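Local coordinates for C-glycoside 3-oxidase (Microbacterium trichothecenolyticum, PDB 7DVE), which uses FAD and molecular oxygen to oxidise the C3 hydroxyl of the sugar in C-glycosides such as isoorientin and mangiferin, releasing hydrogen peroxide, at residues Asp376-Ala379 with Ser380-Val383; Thr403-Asp406 with Arg407-Ala410. All coordinates share one frame; numbering follows the deposited sequence.

Interaction 1: residues Asp376-Ala379 with Ser380-Val383; sequences DLQA and SDRV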
# COMPACT_ATOMS: atom_id res chain seq x y z
N ASP A 376 2.55 -2.66 -18.66
CA ASP A 376 3.16 -1.91 -19.75
C ASP A 376 2.85 -0.44 -19.54
O ASP A 376 1.72 0.01 -19.78
CB ASP A 376 2.61 -2.41 -21.09
CG ASP A 376 3.17 -1.65 -22.29
OD1 ASP A 376 3.80 -0.59 -22.11
OD2 ASP A 376 2.99 -2.14 -23.42
N LEU A 377 3.83 0.33 -19.08
CA LEU A 377 3.58 1.71 -18.70
C LEU A 377 3.24 2.58 -19.91
O LEU A 377 3.85 2.45 -20.98
CB LEU A 377 4.78 2.28 -17.95
CG LEU A 377 5.14 1.49 -16.68
CD1 LEU A 377 6.28 2.16 -15.97
CD2 LEU A 377 3.97 1.38 -15.76
N GLN A 378 2.27 3.46 -19.74
CA GLN A 378 1.78 4.31 -20.81
C GLN A 378 1.58 5.72 -20.29
O GLN A 378 1.18 5.91 -19.13
CB GLN A 378 0.47 3.77 -21.40
CG GLN A 378 0.62 2.43 -22.09
CD GLN A 378 -0.71 1.85 -22.56
OE1 GLN A 378 -1.65 1.70 -21.77
NE2 GLN A 378 -0.78 1.51 -23.83
N ALA A 379 1.90 6.71 -21.12
CA ALA A 379 1.60 8.09 -20.76
C ALA A 379 0.11 8.32 -20.58
O ALA A 379 -0.30 9.09 -19.70
CB ALA A 379 2.16 9.05 -21.81
N SER A 380 -0.72 7.64 -21.37
CA SER A 380 -2.15 7.90 -21.33
C SER A 380 -2.85 7.20 -20.18
O SER A 380 -3.99 7.56 -19.86
CB SER A 380 -2.80 7.49 -22.65
OG SER A 380 -2.58 6.11 -22.88
N ASP A 381 -2.22 6.21 -19.56
CA ASP A 381 -2.74 5.65 -18.32
C ASP A 381 -2.59 6.70 -17.24
O ASP A 381 -1.47 6.96 -16.78
CB ASP A 381 -2.00 4.37 -17.95
CG ASP A 381 -2.23 3.22 -18.94
OD1 ASP A 381 -3.27 3.19 -19.62
OD2 ASP A 381 -1.35 2.32 -19.02
N ARG A 382 -3.69 7.32 -16.81
CA ARG A 382 -3.57 8.42 -15.87
C ARG A 382 -4.86 8.62 -15.08
O ARG A 382 -5.91 8.06 -15.40
CB ARG A 382 -3.24 9.73 -16.58
CG ARG A 382 -4.27 10.11 -17.62
CD ARG A 382 -3.70 11.17 -18.49
NE ARG A 382 -4.74 11.96 -19.12
CZ ARG A 382 -4.85 13.28 -19.00
NH1 ARG A 382 -4.07 13.97 -18.18
NH2 ARG A 382 -5.76 13.92 -19.74
N VAL A 383 -4.75 9.44 -14.03
CA VAL A 383 -5.90 10.01 -13.35
C VAL A 383 -5.96 11.50 -13.70
O VAL A 383 -4.99 12.23 -13.49
CB VAL A 383 -5.85 9.79 -11.83
CG1 VAL A 383 -4.51 10.21 -11.26
CG2 VAL A 383 -6.99 10.55 -11.16
O HOH W 1 0.65 2.57 -17.30

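Interaction 2: residues Thr403-Asp406 with Arg407-Ala410; sequences TLSD and RDHA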
# COMPACT_ATOMS: atom_id res chain seq x y z
N THR A 403 -5.78 1.62 -20.27
CA THR A 403 -5.88 0.69 -21.39
C THR A 403 -4.84 -0.41 -21.19
O THR A 403 -3.72 -0.17 -20.75
CB THR A 403 -5.68 1.42 -22.75
OG1 THR A 403 -4.46 2.20 -22.75
CG2 THR A 403 -6.87 2.34 -23.04
N LEU A 404 -5.26 -1.64 -21.48
CA LEU A 404 -4.38 -2.78 -21.58
C LEU A 404 -3.79 -2.84 -22.98
O LEU A 404 -4.53 -2.89 -23.96
CB LEU A 404 -5.14 -4.07 -21.26
CG LEU A 404 -5.68 -4.23 -19.83
CD1 LEU A 404 -6.04 -5.67 -19.51
CD2 LEU A 404 -4.71 -3.67 -18.82
N SER A 405 -2.46 -2.82 -23.08
CA SER A 405 -1.83 -3.05 -24.37
C SER A 405 -1.78 -4.55 -24.65
O SER A 405 -2.08 -5.38 -23.79
CB SER A 405 -0.43 -2.43 -24.39
OG SER A 405 0.48 -3.20 -23.61
N ASP A 406 -1.39 -4.89 -25.88
CA ASP A 406 -1.22 -6.29 -26.26
C ASP A 406 -0.17 -6.98 -25.42
O ASP A 406 -0.27 -8.18 -25.13
CB ASP A 406 -0.84 -6.36 -27.73
CG ASP A 406 -1.68 -5.43 -28.58
OD1 ASP A 406 -1.51 -4.19 -28.41
OD2 ASP A 406 -2.50 -5.92 -29.38
N ARG A 407 0.86 -6.24 -24.98
CA ARG A 407 1.84 -6.82 -24.09
C ARG A 407 1.21 -7.15 -22.74
O ARG A 407 1.54 -8.18 -22.14
CB ARG A 407 3.05 -5.87 -23.95
CG ARG A 407 3.75 -5.57 -25.30
CD ARG A 407 5.21 -5.02 -25.17
NE ARG A 407 5.28 -3.74 -24.46
CZ ARG A 407 6.39 -3.05 -24.23
NH1 ARG A 407 7.57 -3.45 -24.69
NH2 ARG A 407 6.31 -1.92 -23.52
N ASP A 408 0.30 -6.29 -22.27
CA ASP A 408 -0.42 -6.60 -21.03
C ASP A 408 -1.17 -7.92 -21.17
O ASP A 408 -1.09 -8.78 -20.29
CB ASP A 408 -1.40 -5.48 -20.69
CG ASP A 408 -0.70 -4.18 -20.33
OD1 ASP A 408 0.23 -4.23 -19.51
OD2 ASP A 408 -1.09 -3.11 -20.85
N HIS A 409 -1.88 -8.12 -22.29
CA HIS A 409 -2.69 -9.32 -22.47
C HIS A 409 -1.81 -10.57 -22.56
O HIS A 409 -2.15 -11.62 -22.01
CB HIS A 409 -3.55 -9.19 -23.72
CG HIS A 409 -4.78 -8.36 -23.52
ND1 HIS A 409 -5.04 -7.24 -24.28
CD2 HIS A 409 -5.84 -8.51 -22.69
CE1 HIS A 409 -6.20 -6.71 -23.91
NE2 HIS A 409 -6.70 -7.47 -22.95
N ALA A 410 -0.70 -10.46 -23.29
CA ALA A 410 0.26 -11.56 -23.38
C ALA A 410 0.80 -11.94 -22.01
O ALA A 410 0.87 -13.14 -21.66
CB ALA A 410 1.40 -11.16 -24.34

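Interaction 1: residues Asp376-Ala379 with Ser380-Val383
Q378 and D381 close a type I beta-turn, their CA atoms 5.3 Å apart, with A379 (phi -62°, psi -35°) and S380 at its two corners. The closing bond is weak: D381 N reaches Q378 O at 3.4 Å. Side chains add to what the backbone holds only loosely. The first torsion of Q378 sets CG beside its own backbone N, opposite the carbonyl carbon, and its extended chain crosses the D381 side chain obliquely. Q378 CB stands over the carboxylate face, 3.3 Å from D381 OD2, while the amide end comes down nearer the plane, in front of both oxygens. There Q378 OE1, as modelled, lies 2.8 Å from D381 OD2, the two planes turned 61° apart. A water bridges the two residues beside the turn, accepting from Q378 N at 3.1 Å and donating to D381 OD2 at 2.6 Å. The same OD2 forms a salt bridge with K375, while OD1 accepts from T403 N; the buried carboxylate thus has partners on both oxygens. The turn lies at the surface, away from the flavin. It leads from the loop after strand 366-373 into strand 382-386, where R382 begins the antiparallel pairing with strand 396-401 through backbone hydrogen bonding with H401.

Interaction 2: residues Thr403-Asp406 with Arg407-Ala410
A first torsion of 74° places S405 OG between its own backbone N and carbonyl carbon, facing the start of the helix, while D408 holds CG beside its backbone N (chi1 -66°) and turns its carboxylate back to the residue before the first turn. Together they form a capping box, a textbook solution to the general problem that the first amides of a helix lack carbonyl partners within it. S405 is the N-cap of helix 406-424. Its OG receives two weak bonds, from D408 N and R407 N, each at 3.4 Å, and the same OG is hydrogen-bonded to D376 OD2. The return bond is much shorter: S405 N donates to D408 OD2 at 2.6 Å, meeting that oxygen on its anti side and close to the carboxylate plane. OD2 also forms a salt bridge with K375, and OD1 accepts from D376 N, which ties the cap to the loop before strand 382-386. Replacing D408 by an alanine would probably leave S405 N and D376 N without their acceptors and K375 with one carboxylate fewer, weakening the hold of that loop on the helix start.

Beyond the box, regular helical bonding takes over. H409 N donates to S405 O at 3.1 Å, lying in the carbonyl plane, and A410 N follows with D406 O at 3.0 Å. A CH-pi contact flanks this polar end. L404 crosses H409 at about a right angle and sets a methylene over the face of the imidazole, whose edge is turned to D406 CA. L404 CB is 4.2 Å from the ring centroid of H409; the leucine also reaches farther along the ring, where CD1 comes within 3.9 Å of H409 NE2.

How the interactions relate
Both are local contacts near the surface, and in each the one buried residue among those that touch is an aspartate: D381 in interaction 1, D408 in interaction 2. Interaction 1 brings the chain into a two-stranded antiparallel sheet, and interaction 2 takes it from the end of the second strand into helix 406-424. Their chemistry differs accordingly: a weakly closed beta-turn bridged by water against a helix cap backed by regular helical bonds and a CH-pi flank. The two are bound directly, since D376 OD2 meets S405 OG at 2.7 Å and also pairs with R407. K375 lies between them, forming salt bridges with both buried aspartates and probably offsetting their negative charge.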